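Local coordinates for geranyltranstransferase (Enterococcus faecalis, PDB 3P8L), which probably catalyses the magnesium-dependent condensation of isopentenyl diphosphate with geranyl diphosphate to give farnesyl diphosphate, releasing diphosphate, at residues V26-E31 with F129-L134; S133-Q136 with E141-L144; A215-L220 with L270-A275; K279-A282 with N286-E289. All blocks are in the same frame, centred on the assembly; numbering follows the deposited sequence. Where two conformers were deposited one is given.

Interaction 1 of 4, residues V26-E31 with F129-L134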
loop_
_atom_site.group_PDB
_atom_site.type_symbol
_atom_site.label_atom_id
_atom_site.label_comp_id
_atom_site.label_asym_id
_atom_site.label_seq_id
_atom_site.Cartn_x
_atom_site.Cartn_y
_atom_site.Cartn_z
ATOM N N VAL A 26 -6.667 7.918 13.691
ATOM C CA VAL A 26 -6.100 9.225 14.012
ATOM C C VAL A 26 -4.793 9.086 14.812
ATOM O O VAL A 26 -3.787 9.736 14.476
ATOM C CB VAL A 26 -7.159 10.140 14.712
ATOM C CG1 VAL A 26 -6.520 11.302 15.448
ATOM C CG2 VAL A 26 -8.203 10.623 13.702
ATOM N N ASP A 27 -4.808 8.230 15.839
ATOM C CA ASP A 27 -3.619 7.995 16.660
ATOM C C ASP A 27 -2.517 7.423 15.808
ATOM O O ASP A 27 -1.389 7.835 15.967
ATOM C CB ASP A 27 -3.857 7.003 17.812
ATOM C CG ASP A 27 -4.776 7.557 18.899
ATOM O OD1 ASP A 27 -5.077 8.752 18.889
ATOM O OD2 ASP A 27 -5.215 6.785 19.770
ATOM N N PHE A 28 -2.850 6.467 14.929
ATOM C CA PHE A 28 -1.847 5.849 14.076
ATOM C C PHE A 28 -1.191 6.859 13.145
ATOM O O PHE A 28 0.028 6.845 13.008
ATOM C CB PHE A 28 -2.371 4.646 13.263
ATOM C CG PHE A 28 -1.286 3.910 12.566
ATOM C CD1 PHE A 28 -1.051 4.097 11.205
ATOM C CD2 PHE A 28 -0.440 3.082 13.283
ATOM C CE1 PHE A 28 -0.010 3.449 10.575
ATOM C CE2 PHE A 28 0.613 2.417 12.654
ATOM C CZ PHE A 28 0.824 2.606 11.297
ATOM N N ILE A 29 -1.993 7.738 12.548
ATOM C CA ILE A 29 -1.462 8.754 11.632
ATOM C C ILE A 29 -0.615 9.784 12.392
ATOM O O ILE A 29 0.477 10.133 11.957
ATOM C CB ILE A 29 -2.577 9.426 10.778
ATOM C CG1 ILE A 29 -2.843 8.616 9.513
ATOM C CG2 ILE A 29 -2.168 10.811 10.305
ATOM C CD1 ILE A 29 -3.894 7.566 9.647
ATOM N N ALA A 30 -1.098 10.239 13.548
ATOM C CA ALA A 30 -0.374 11.238 14.353
ATOM C C ALA A 30 0.956 10.697 14.879
ATOM O O ALA A 30 1.946 11.411 14.910
ATOM C CB ALA A 30 -1.250 11.730 15.516
ATOM N N GLU A 31 0.981 9.423 15.251
ATOM C CA GLU A 31 2.170 8.852 15.857
ATOM C C GLU A 31 3.195 8.295 14.849
ATOM O O GLU A 31 4.375 8.331 15.121
ATOM C CB GLU A 31 1.786 7.797 16.898
ATOM C CG GLU A 31 1.096 8.390 18.155
ATOM C CD GLU A 31 0.240 7.375 18.941
ATOM O OE1 GLU A 31 0.509 6.154 18.876
ATOM O OE2 GLU A 31 -0.708 7.806 19.635
ATOM N N PHE A 129 -1.391 -1.016 5.507
ATOM C CA PHE A 129 -0.560 -2.210 5.644
ATOM C C PHE A 129 0.338 -2.112 6.862
ATOM O O PHE A 129 0.515 -3.106 7.557
ATOM C CB PHE A 129 0.203 -2.546 4.349
ATOM C CG PHE A 129 -0.708 -3.077 3.275
ATOM C CD1 PHE A 129 -1.181 -4.386 3.329
ATOM C CD2 PHE A 129 -1.179 -2.250 2.285
ATOM C CE1 PHE A 129 -2.057 -4.867 2.381
ATOM C CE2 PHE A 129 -2.063 -2.721 1.321
ATOM C CZ PHE A 129 -2.506 -4.023 1.372
ATOM N N GLN A 130 0.862 -0.924 7.166
ATOM C CA GLN A 130 1.682 -0.811 8.376
ATOM C C GLN A 130 0.897 -1.110 9.661
ATOM O O GLN A 130 1.342 -1.920 10.492
ATOM C CB GLN A 130 2.382 0.544 8.493
ATOM C CG GLN A 130 3.408 0.566 9.626
ATOM C CD GLN A 130 4.247 1.832 9.680
ATOM O OE1 GLN A 130 3.890 2.863 9.112
ATOM N NE2 GLN A 130 5.367 1.759 10.380
ATOM N N LEU A 131 -0.261 -0.463 9.810
ATOM C CA LEU A 131 -1.133 -0.708 10.953
ATOM C C LEU A 131 -1.473 -2.197 11.119
ATOM O O LEU A 131 -1.286 -2.753 12.207
ATOM C CB LEU A 131 -2.409 0.155 10.897
ATOM C CG LEU A 131 -3.425 -0.141 12.026
ATOM C CD1 LEU A 131 -2.845 0.126 13.433
ATOM C CD2 LEU A 131 -4.736 0.622 11.815
ATOM N N LEU A 132 -1.941 -2.830 10.049
ATOM C CA LEU A 132 -2.237 -4.257 10.043
ATOM C C LEU A 132 -1.035 -5.155 10.440
ATOM O O LEU A 132 -1.194 -6.106 11.229
ATOM C CB LEU A 132 -2.835 -4.669 8.694
ATOM C CG LEU A 132 -3.596 -5.992 8.579
ATOM C CD1 LEU A 132 -4.691 -6.115 9.663
ATOM C CD2 LEU A 132 -4.232 -6.110 7.198
ATOM N N SER A 133 0.154 -4.808 9.943
ATOM C CA SER A 133 1.420 -5.491 10.289
ATOM C C SER A 133 1.816 -5.351 11.764
ATOM O O SER A 133 2.435 -6.267 12.348
ATOM C CB SER A 133 2.561 -5.001 9.380
ATOM O OG SER A 133 3.110 -3.790 9.850
ATOM N N LEU A 134 1.442 -4.220 12.362
ATOM C CA LEU A 134 1.705 -3.941 13.766
ATOM C C LEU A 134 0.517 -4.239 14.706
ATOM O O LEU A 134 0.582 -3.928 15.889
ATOM C CB LEU A 134 2.125 -2.476 13.931
ATOM C CG LEU A 134 3.494 -2.099 13.359
ATOM C CD1 LEU A 134 3.587 -0.599 13.187
ATOM C CD2 LEU A 134 4.650 -2.631 14.241
#
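F28 and L131 mark the closest approach of two helical backbones, their CA atoms 7.3 Å apart, where the last turn of helix 13-31 meets the C-terminal end of helix 114-133. The gap is bridged chiefly by one aromatic ring. F28 holds CG anti to its own amide nitrogen (chi1 -171°), which sends the phenyl group across to the other helix. One face of the ring lies against L131: CB of L131 stands 3.9 Å from the centroid of the F28 ring and only 4° off the ring normal, a CH-pi contact centred over the face. The L131 side chain runs past the ring in the opposing direction, bringing its CD1 to 3.8 Å from CD2 of F28. At the far end of the ring, CZ of F28 comes within 3.6 Å of the backbone N of L131. The ring edge is met by the extended chain of Q130, whose CG lies in the ring plane, 3.7 Å from CZ of F28; the Q130 amide is turned almost square to the phenyl plane, at 85°. Chain and amide of Q130 both border the ring edge, while NE2 bonds to OE1 of Q156 of the second subunit. L134 adds a looser touch at the same rim, through CD1. The contact is largely apolar and buried. F28 also stacks on Y32, L131 packs on A78 and S79 of helix 71-92, and V26 packs on L43 and H47 of helix 36-47, so this N-terminal helix is fastened onto the all-helical prenyl synthase fold close to the subunit interface.

Interaction 2 of 4, residues S133-Q136 with E141-L144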
loop_
_atom_site.group_PDB
_atom_site.type_symbol
_atom_site.label_atom_id
_atom_site.label_comp_id
_atom_site.label_asym_id
_atom_site.label_seq_id
_atom_site.Cartn_x
_atom_site.Cartn_y
_atom_site.Cartn_z
ATOM N N SER A 133 0.154 -4.808 9.943
ATOM C CA SER A 133 1.420 -5.491 10.289
ATOM C C SER A 133 1.816 -5.351 11.764
ATOM O O SER A 133 2.435 -6.267 12.348
ATOM C CB SER A 133 2.561 -5.001 9.380
ATOM O OG SER A 133 3.110 -3.790 9.850
ATOM N N LEU A 134 1.442 -4.220 12.362
ATOM C CA LEU A 134 1.705 -3.941 13.766
ATOM C C LEU A 134 0.517 -4.239 14.706
ATOM O O LEU A 134 0.582 -3.928 15.889
ATOM C CB LEU A 134 2.125 -2.476 13.931
ATOM C CG LEU A 134 3.494 -2.099 13.359
ATOM C CD1 LEU A 134 3.587 -0.599 13.187
ATOM C CD2 LEU A 134 4.650 -2.631 14.241
ATOM N N SER A 135 -0.565 -4.802 14.171
ATOM C CA SER A 135 -1.793 -5.006 14.945
ATOM C C SER A 135 -1.704 -6.148 15.965
ATOM O O SER A 135 -0.763 -6.936 15.958
ATOM C CB SER A 135 -2.986 -5.232 14.011
ATOM O OG SER A 135 -2.887 -6.466 13.331
ATOM N N GLN A 136 -2.711 -6.243 16.827
ATOM C CA GLN A 136 -2.757 -7.260 17.877
ATOM C C GLN A 136 -3.101 -8.674 17.387
ATOM O O GLN A 136 -3.324 -9.562 18.198
ATOM C CB GLN A 136 -3.773 -6.838 18.940
ATOM C CG GLN A 136 -3.248 -6.896 20.347
ATOM C CD GLN A 136 -2.700 -5.573 20.788
ATOM O OE1 GLN A 136 -3.339 -4.855 21.558
ATOM N NE2 GLN A 136 -1.514 -5.227 20.300
ATOM N N GLU A 141 -3.091 -15.245 11.289
ATOM C CA GLU A 141 -4.265 -14.423 10.988
ATOM C C GLU A 141 -3.816 -13.118 10.343
ATOM O O GLU A 141 -4.450 -12.625 9.410
ATOM C CB GLU A 141 -5.027 -14.088 12.267
ATOM C CG GLU A 141 -5.952 -15.168 12.749
ATOM C CD GLU A 141 -6.752 -14.731 13.966
ATOM O OE1 GLU A 141 -7.880 -15.242 14.127
ATOM O OE2 GLU A 141 -6.263 -13.877 14.751
ATOM N N LYS A 142 -2.726 -12.578 10.879
ATOM C CA LYS A 142 -2.102 -11.361 10.393
ATOM C C LYS A 142 -1.747 -11.522 8.932
ATOM O O LYS A 142 -2.159 -10.705 8.115
ATOM C CB LYS A 142 -0.863 -11.026 11.222
ATOM C CG LYS A 142 -0.269 -9.659 10.929
ATOM C CD LYS A 142 0.783 -9.267 11.955
ATOM C CE LYS A 142 0.127 -8.727 13.198
ATOM N NZ LYS A 142 1.139 -8.060 14.097
ATOM N N VAL A 143 -1.052 -12.612 8.602
ATOM C CA VAL A 143 -0.619 -12.878 7.236
ATOM C C VAL A 143 -1.791 -13.104 6.292
ATOM O O VAL A 143 -1.796 -12.575 5.183
ATOM C CB VAL A 143 0.421 -14.048 7.177
ATOM C CG1 VAL A 143 0.587 -14.627 5.759
ATOM C CG2 VAL A 143 1.750 -13.580 7.685
ATOM N N LEU A 144 -2.801 -13.847 6.753
ATOM C CA LEU A 144 -4.014 -14.071 5.971
ATOM C C LEU A 144 -4.719 -12.748 5.641
ATOM O O LEU A 144 -5.146 -12.531 4.515
ATOM C CB LEU A 144 -4.981 -15.010 6.723
ATOM C CG LEU A 144 -6.343 -15.291 6.078
ATOM C CD1 LEU A 144 -6.195 -15.912 4.691
ATOM C CD2 LEU A 144 -7.185 -16.184 6.986
#
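A helix-loop-helix turn is tied together here, in the all-alpha fold of the trans-prenyl synthases: K142, in the first turn of helix 139-153, reaches back to the chain leaving helix 114-133 and grips two of its backbone carbonyls. The ammonium group sits between S133 and S135, with NZ of K142 2.8 Å from O of S133 and 2.9 Å from O of S135, both hydrogen bonds. The two are not alike. At S135 the donor lies only 18° from the carbonyl plane, whereas at S133 it stands well above that plane, 56° out of it. The lysine leaves its helix with CG anti to the backbone nitrogen, and a bend at chi3 (-81°) turns the end of an otherwise extended chain into the loop. On the way its methylenes lie along the same oxygens, CD of K142 passing 3.4 Å from O of S133. That carbonyl ends helix 114-133, whose dipole is negative there, and would be expected to help stabilise the lysine's positive charge; the amine in turn satisfies oxygens in a largely buried spot. O of S133 is shared, since Q147 of the second subunit also donates to it through NE2, and K142 itself packs on V143 of that subunit; the turn thus borders the dimer interface. Both serine hydroxyls bond to carbonyls in the last turn of helix 114-133: OG of S133 to O of Q130, OG of S135 to O of L132. What S135 offers the lysine from its side chain is packing: its OG lies 3.8 Å from CE of K142.

Interaction 3 of 4, residues A215-L220 with L270-A275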
loop_
_atom_site.group_PDB
_atom_site.type_symbol
_atom_site.label_atom_id
_atom_site.label_comp_id
_atom_site.label_asym_id
_atom_site.label_seq_id
_atom_site.Cartn_x
_atom_site.Cartn_y
_atom_site.Cartn_z
ATOM N N ALA A 215 -21.505 -10.516 1.299
ATOM C CA ALA A 215 -20.834 -9.259 0.905
ATOM C C ALA A 215 -21.073 -8.921 -0.548
ATOM O O ALA A 215 -21.389 -7.771 -0.880
ATOM C CB ALA A 215 -19.347 -9.358 1.167
ATOM N N HIS A 216 -20.946 -9.933 -1.408
ATOM C CA HIS A 216 -21.264 -9.779 -2.827
ATOM C C HIS A 216 -22.677 -9.237 -3.044
ATOM O O HIS A 216 -22.860 -8.291 -3.800
ATOM C CB HIS A 216 -21.068 -11.093 -3.599
ATOM C CG HIS A 216 -21.623 -11.055 -4.990
ATOM N ND1 HIS A 216 -20.934 -10.506 -6.050
ATOM C CD2 HIS A 216 -22.805 -11.490 -5.492
ATOM C CE1 HIS A 216 -21.667 -10.607 -7.147
ATOM N NE2 HIS A 216 -22.807 -11.198 -6.835
ATOM N N HIS A 217 -23.667 -9.812 -2.363
ATOM C CA HIS A 217 -25.039 -9.342 -2.519
ATOM C C HIS A 217 -25.211 -7.966 -1.878
ATOM O O HIS A 217 -25.796 -7.068 -2.496
ATOM C CB HIS A 217 -26.063 -10.364 -1.987
ATOM C CG HIS A 217 -25.991 -11.697 -2.675
ATOM N ND1 HIS A 217 -26.178 -11.841 -4.033
ATOM C CD2 HIS A 217 -25.739 -12.940 -2.198
ATOM C CE1 HIS A 217 -26.031 -13.110 -4.365
ATOM N NE2 HIS A 217 -25.764 -13.799 -3.270
ATOM N N TYR A 218 -24.669 -7.790 -0.671
ATOM C CA TYR A 218 -24.683 -6.466 -0.023
ATOM C C TYR A 218 -24.095 -5.386 -0.924
ATOM O O TYR A 218 -24.719 -4.349 -1.133
ATOM C CB TYR A 218 -23.938 -6.460 1.330
ATOM C CG TYR A 218 -24.078 -5.113 2.013
ATOM C CD1 TYR A 218 -25.208 -4.823 2.776
ATOM C CD2 TYR A 218 -23.112 -4.111 1.857
ATOM C CE1 TYR A 218 -25.366 -3.577 3.390
ATOM C CE2 TYR A 218 -23.270 -2.862 2.452
ATOM C CZ TYR A 218 -24.396 -2.608 3.222
ATOM O OH TYR A 218 -24.569 -1.380 3.810
ATOM N N GLY A 219 -22.900 -5.661 -1.453
ATOM C CA GLY A 219 -22.112 -4.696 -2.237
ATOM C C GLY A 219 -22.769 -4.297 -3.540
ATOM O O GLY A 219 -22.685 -3.140 -3.959
ATOM N N LEU A 220 -23.433 -5.260 -4.179
ATOM C CA LEU A 220 -24.172 -4.995 -5.407
ATOM C C LEU A 220 -25.461 -4.255 -5.078
ATOM O O LEU A 220 -25.801 -3.268 -5.736
ATOM C CB LEU A 220 -24.446 -6.307 -6.167
ATOM C CG LEU A 220 -24.741 -6.251 -7.677
ATOM C CD1 LEU A 220 -23.599 -5.618 -8.476
ATOM C CD2 LEU A 220 -25.040 -7.645 -8.216
ATOM N N LEU A 270 -31.187 -8.358 -2.077
ATOM C CA LEU A 270 -31.580 -8.396 -0.661
ATOM C C LEU A 270 -32.092 -9.777 -0.264
ATOM O O LEU A 270 -31.678 -10.319 0.766
ATOM C CB LEU A 270 -32.609 -7.305 -0.320
ATOM C CG LEU A 270 -32.192 -5.848 -0.552
ATOM C CD1 LEU A 270 -33.323 -4.909 -0.187
ATOM C CD2 LEU A 270 -30.912 -5.476 0.209
ATOM N N ALA A 271 -32.953 -10.358 -1.105
ATOM C CA ALA A 271 -33.466 -11.717 -0.874
ATOM C C ALA A 271 -32.341 -12.746 -0.837
ATOM O O ALA A 271 -32.330 -13.645 0.012
ATOM C CB ALA A 271 -34.513 -12.097 -1.942
ATOM N N GLU A 272 -31.377 -12.596 -1.740
ATOM C CA GLU A 272 -30.242 -13.516 -1.789
ATOM C C GLU A 272 -29.310 -13.349 -0.590
ATOM O O GLU A 272 -28.830 -14.341 -0.032
ATOM C CB GLU A 272 -29.510 -13.415 -3.125
ATOM C CG GLU A 272 -30.335 -14.033 -4.261
ATOM C CD GLU A 272 -29.505 -14.771 -5.285
ATOM O OE1 GLU A 272 -28.365 -15.169 -4.967
ATOM O OE2 GLU A 272 -30.006 -14.973 -6.410
ATOM N N GLY A 273 -29.103 -12.101 -0.171
ATOM C CA GLY A 273 -28.411 -11.810 1.087
ATOM C C GLY A 273 -29.064 -12.491 2.287
ATOM O O GLY A 273 -28.375 -13.156 3.072
ATOM N N SER A 274 -30.390 -12.339 2.409
ATOM C CA SER A 274 -31.183 -12.996 3.471
ATOM C C SER A 274 -31.057 -14.515 3.421
ATOM O O SER A 274 -30.813 -15.167 4.448
ATOM C CB SER A 274 -32.668 -12.616 3.387
ATOM O OG SER A 274 -32.853 -11.217 3.336
ATOM N N ALA A 275 -31.203 -15.071 2.220
ATOM C CA ALA A 275 -31.065 -16.510 2.020
ATOM C C ALA A 275 -29.694 -16.977 2.485
ATOM O O ALA A 275 -29.584 -18.038 3.109
ATOM C CB ALA A 275 -31.310 -16.892 0.563
#
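The imidazole of H217 carries the CB of E272 over one face, almost exactly above its centre: CB of E272 lies 3.6 Å from the centroid of the H217 ring and 6° off the normal, a CH-pi contact. G273 comes at the same ring obliquely through its backbone N. The glutamate stays on that face; a moderate bend at chi2 (-143°) leaves OE1 of E272 beyond the CE1-NE2 bond, 3.2 Å from CE1 of H217, with the carboxylate plane 57° from that of the imidazole. NE2 of H217 is also near that oxygen, at 3.4 Å, but the angle is too poor for a hydrogen bond; any attraction between the two groups is therefore probably electrostatic at most. E272 is exposed and also touches a neighbouring molecule in the crystal, so its carboxylate position may owe something to the lattice. The ring is instead fixed through ND1, which is hydrogen-bonded to OE1 of Q269, one turn before G273. At the root of the side chain, CB of H217 lies 3.9 Å from the backbone N of G273, and the CA atoms of H217 and G273 are 5.5 Å apart. Helix 289-298 covers Y218, L270 and S274 through L296, while A215 faces helix 175-200. Helices 205-230 and 259-283 thus pack closely, as neighbours in the mainly helical isoprenoid synthase fold.

Interaction 4 of 4, residues K279-A282 with N286-E289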
loop_
_atom_site.group_PDB
_atom_site.type_symbol
_atom_site.label_atom_id
_atom_site.label_comp_id
_atom_site.label_asym_id
_atom_site.label_seq_id
_atom_site.Cartn_x
_atom_site.Cartn_y
_atom_site.Cartn_z
ATOM N N LYS A 279 -28.720 -19.529 5.715
ATOM C CA LYS A 279 -27.744 -20.627 5.646
ATOM C C LYS A 279 -26.676 -20.554 6.734
ATOM O O LYS A 279 -26.263 -21.592 7.255
ATOM C CB LYS A 279 -27.081 -20.734 4.264
ATOM C CG LYS A 279 -28.005 -21.165 3.135
ATOM C CD LYS A 279 -27.214 -21.518 1.876
ATOM C CE LYS A 279 -27.848 -20.903 0.633
ATOM N NZ LYS A 279 -29.198 -21.460 0.328
ATOM N N ILE A 280 -26.236 -19.342 7.080
ATOM C CA ILE A 280 -25.266 -19.152 8.177
ATOM C C ILE A 280 -25.881 -19.482 9.542
ATOM O O ILE A 280 -25.237 -20.117 10.392
ATOM C CB ILE A 280 -24.655 -17.701 8.202
ATOM C CG1 ILE A 280 -23.862 -17.420 6.921
ATOM C CG2 ILE A 280 -23.749 -17.510 9.407
ATOM C CD1 ILE A 280 -23.503 -15.936 6.697
ATOM N N LYS A 281 -27.123 -19.041 9.743
ATOM C CA LYS A 281 -27.873 -19.311 10.978
ATOM C C LYS A 281 -28.022 -20.825 11.226
ATOM O O LYS A 281 -27.908 -21.280 12.367
ATOM C CB LYS A 281 -29.240 -18.592 10.945
ATOM C CG LYS A 281 -30.122 -18.723 12.195
ATOM C CD LYS A 281 -29.448 -18.228 13.476
ATOM C CE LYS A 281 -30.466 -18.079 14.604
ATOM N NZ LYS A 281 -29.847 -17.577 15.866
ATOM N N ALA A 282 -28.242 -21.586 10.152
ATOM C CA ALA A 282 -28.295 -23.052 10.216
ATOM C C ALA A 282 -26.946 -23.673 10.594
ATOM O O ALA A 282 -26.897 -24.639 11.355
ATOM C CB ALA A 282 -28.791 -23.624 8.893
ATOM N N ASN A 286 -24.400 -19.952 17.901
ATOM C CA ASN A 286 -24.241 -18.603 18.429
ATOM C C ASN A 286 -24.139 -17.574 17.304
ATOM O O ASN A 286 -23.045 -17.225 16.852
ATOM C CB ASN A 286 -23.017 -18.534 19.347
ATOM C CG ASN A 286 -23.190 -19.360 20.612
ATOM O OD1 ASN A 286 -22.500 -20.359 20.810
ATOM N ND2 ASN A 286 -24.121 -18.949 21.470
ATOM N N PHE A 287 -25.295 -17.098 16.855
ATOM C CA PHE A 287 -25.350 -16.178 15.733
ATOM C C PHE A 287 -26.524 -15.199 15.831
ATOM O O PHE A 287 -27.683 -15.603 15.740
ATOM C CB PHE A 287 -25.392 -16.956 14.415
ATOM C CG PHE A 287 -25.258 -16.095 13.196
ATOM C CD1 PHE A 287 -24.075 -15.409 12.939
ATOM C CD2 PHE A 287 -26.306 -15.982 12.297
ATOM C CE1 PHE A 287 -23.943 -14.608 11.810
ATOM C CE2 PHE A 287 -26.187 -15.186 11.165
ATOM C CZ PHE A 287 -25.003 -14.489 10.926
ATOM N N SER A 288 -26.207 -13.918 16.033
ATOM C CA SER A 288 -27.205 -12.844 16.036
ATOM C C SER A 288 -27.401 -12.310 14.616
ATOM O O SER A 288 -26.731 -11.355 14.206
ATOM C CB SER A 288 -26.782 -11.696 16.966
ATOM O OG SER A 288 -26.626 -12.125 18.309
ATOM N N GLU A 289 -28.327 -12.925 13.881
ATOM C CA GLU A 289 -28.599 -12.595 12.470
ATOM C C GLU A 289 -29.005 -11.145 12.198
ATOM O O GLU A 289 -28.734 -10.615 11.107
ATOM C CB GLU A 289 -29.671 -13.534 11.890
ATOM C CG GLU A 289 -30.791 -13.890 12.868
ATOM C CD GLU A 289 -31.949 -14.599 12.200
ATOM O OE1 GLU A 289 -32.764 -13.918 11.541
ATOM O OE2 GLU A 289 -32.049 -15.838 12.343
#
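K281 gives its ammonium group to a backbone carbonyl: NZ of K281 donates to O of F287 over 2.9 Å, in the carbonyl plane and with a C=O...N angle of 156°. The acceptor belongs to the short connection that closes the helix-loop-helix link between helices 259-283 and 289-298 of the mainly helical prenyl synthase fold, and a weak bond from the amide of E289 reaches the same oxygen. A bend at chi2 (58°) carries the lysine chain across to the loop. There it crosses the E289 side chain at about a right angle, OE2 of E289 lying 3.5 Å from CG of K281. The charged ends stay 4.5 Å apart, NZ of K281 to OE2 of E289, which is beyond a salt bridge. The F287 ring packs on the helix beside the lysine. CG2 of I280 covers one of its faces, 3.7 Å from the centroid of the F287 ring and displaced toward the rim; K281 meets the ring obliquely. F65 also meets this ring, and I280 packs further on L210 and L211 of helix 205-230. NE2 of Q66 bonds to OG of S288, whose backbone pairs with A64. The chemistry thus combines an apolar anchor, F287 against I280, with a lysine that satisfies the carbonyl of that same phenylalanine; the nearby carboxylate probably adds a weaker, long-range attraction to the ammonium group.

The four contacts form two pairs in one all-helical fold. Interactions 1 and 2 touch: they share S133 and L134 where helix 114-133 gives way to the turn before helix 139-153, their centres are 12 Å apart, and both border the second subunit. Interactions 3 and 4 lie further along the chain, centres 15 Å apart, successive on helix 259-283. Between interactions 1 and 3, on opposite sides of the chain's centre, the centres are 32 Å apart and the nearest atoms about 17 Å. One pair thus fastens helices beside the dimer interface; the other joins helices 205-230 and 259-283 and the link to 289-298, where no second subunit touches.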